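Local structure of putative DNA-binding protein (2EWT) at residues Y62-V66 against Q67-P71. The protein probably binds DNA through a helix-turn-helix domain, acting as a central regulator of aerial mycelium formation in Streptomyces coelicolor. Sequence-based numbering, arbitrary orientation.
Sequences YGVPV and QELLP
Glu68 reaches back along the chain to lay its carboxylate beside Val64 and Pro65. With CG anti to its own carbonyl carbon (chi1 -81°) and the chain extended beyond, the side chain runs at about a right angle to that of Val64. Glu68 OE2 comes 3.1 Å from CD of Pro65, a close approach. Glu68 OE1 lies 4.0 Å from Val64 CG1; the carboxylate thus meets carbon atoms of these two residues. The other branch of Val64, CG2, faces CG of Leu69 at 4.2 Å, and Leu69 continues inward onto Ile16 of helix 3-19 and Leu55 and Ala59 of helix 52-62. The backbone draws the two sides together in overlapping turns closed by bonds three residues apart. Glu68 N donates to Pro65 O over 3.0 Å. Leu69 N makes the straighter bond (151°) to Val66 O at 2.9 Å, and Leu70 N adds a weak one to the same oxygen. From the same turns, CG2 of Val66 packs at 4.3 Å from CG of Leu70, and both residues also touch the second subunit, Val66 meeting its counterpart there. The chemistry is therefore divided: aliphatic side chains tie the C-terminal turns to the helical bundle and the dimer contact, while the carboxylate of exposed Glu68 borders Val64 through van der Waals contact and Pro65 in a manner consistent with weak C-H···O attraction.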
loop_
_atom_site.group_PDB
_atom_site.type_symbol
_atom_site.label_atom_id
_atom_site.label_comp_id
_atom_site.label_asym_id
_atom_site.label_seq_id
_atom_site.Cartn_x
_atom_site.Cartn_y
_atom_site.Cartn_z
ATOM N N TYR A 62 -10.015 10.426 -3.091
ATOM C CA TYR A 62 -9.696 11.718 -2.509
ATOM C C TYR A 62 -8.965 12.644 -3.475
ATOM O O TYR A 62 -8.792 13.827 -3.193
ATOM C CB TYR A 62 -8.875 11.530 -1.234
ATOM C CG TYR A 62 -9.682 10.974 -0.076
ATOM C CD1 TYR A 62 -10.878 11.577 0.314
ATOM C CD2 TYR A 62 -9.245 9.857 0.636
ATOM C CE1 TYR A 62 -11.625 11.085 1.384
ATOM C CE2 TYR A 62 -9.986 9.353 1.713
ATOM C CZ TYR A 62 -11.174 9.973 2.079
ATOM O OH TYR A 62 -11.902 9.487 3.142
ATOM N N GLY A 63 -8.539 12.099 -4.612
ATOM C CA GLY A 63 -7.846 12.902 -5.605
ATOM C C GLY A 63 -6.426 13.285 -5.229
ATOM O O GLY A 63 -5.940 14.350 -5.615
ATOM N N VAL A 64 -5.754 12.419 -4.476
ATOM C CA VAL A 64 -4.381 12.679 -4.058
ATOM C C VAL A 64 -3.489 11.484 -4.380
ATOM O O VAL A 64 -3.969 10.360 -4.517
ATOM C CB VAL A 64 -4.288 12.935 -2.536
ATOM C CG1 VAL A 64 -5.186 14.095 -2.143
ATOM C CG2 VAL A 64 -4.667 11.676 -1.772
ATOM N N PRO A 65 -2.175 11.718 -4.520
ATOM C CA PRO A 65 -1.244 10.625 -4.821
ATOM C C PRO A 65 -1.127 9.720 -3.595
ATOM O O PRO A 65 -1.249 10.191 -2.465
ATOM C CB PRO A 65 0.065 11.358 -5.112
ATOM C CG PRO A 65 -0.393 12.698 -5.614
ATOM C CD PRO A 65 -1.507 13.022 -4.654
ATOM N N VAL A 66 -0.890 8.431 -3.812
ATOM C CA VAL A 66 -0.755 7.496 -2.697
ATOM C C VAL A 66 0.304 7.987 -1.710
ATOM O O VAL A 66 0.144 7.855 -0.499
ATOM C CB VAL A 66 -0.368 6.079 -3.192
ATOM C CG1 VAL A 66 0.933 6.135 -3.971
ATOM C CG2 VAL A 66 -0.235 5.129 -2.012
ATOM N N GLN A 67 1.377 8.573 -2.233
ATOM C CA GLN A 67 2.462 9.073 -1.394
ATOM C C GLN A 67 1.980 10.003 -0.277
ATOM O O GLN A 67 2.500 9.961 0.838
ATOM C CB GLN A 67 3.498 9.798 -2.258
ATOM C CG GLN A 67 4.787 10.121 -1.522
ATOM C CD GLN A 67 5.473 8.879 -0.992
ATOM O OE1 GLN A 67 5.786 7.959 -1.749
ATOM N NE2 GLN A 67 5.709 8.843 0.316
ATOM N N GLU A 68 0.987 10.836 -0.572
ATOM C CA GLU A 68 0.456 11.766 0.422
ATOM C C GLU A 68 -0.169 11.076 1.629
ATOM O O GLU A 68 -0.306 11.676 2.696
ATOM C CB GLU A 68 -0.590 12.691 -0.211
ATOM C CG GLU A 68 -0.015 13.867 -0.978
ATOM C CD GLU A 68 -1.076 14.892 -1.338
ATOM O OE1 GLU A 68 -1.815 15.323 -0.426
ATOM O OE2 GLU A 68 -1.170 15.266 -2.525
ATOM N N LEU A 69 -0.544 9.812 1.461
ATOM C CA LEU A 69 -1.173 9.055 2.536
ATOM C C LEU A 69 -0.208 8.145 3.296
ATOM O O LEU A 69 -0.572 7.577 4.325
ATOM C CB LEU A 69 -2.318 8.213 1.965
ATOM C CG LEU A 69 -3.431 8.960 1.222
ATOM C CD1 LEU A 69 -4.399 7.955 0.616
ATOM C CD2 LEU A 69 -4.158 9.900 2.181
ATOM N N LEU A 70 1.019 8.017 2.801
ATOM C CA LEU A 70 2.008 7.149 3.434
ATOM C C LEU A 70 2.725 7.784 4.626
ATOM O O LEU A 70 3.213 8.911 4.537
ATOM C CB LEU A 70 3.049 6.699 2.399
ATOM C CG LEU A 70 2.551 5.805 1.259
ATOM C CD1 LEU A 70 3.713 5.441 0.352
ATOM C CD2 LEU A 70 1.913 4.549 1.831
ATOM N N PRO A 71 2.799 7.059 5.759
ATOM C CA PRO A 71 3.464 7.556 6.967
ATOM C C PRO A 71 4.914 7.951 6.691
ATOM O O PRO A 71 5.501 7.390 5.740
ATOM C CB PRO A 71 3.380 6.366 7.921
ATOM C CG PRO A 71 2.101 5.700 7.517
ATOM C CD PRO A 71 2.178 5.743 6.009
ATOM O OXT PRO A 71 5.452 8.797 7.443
#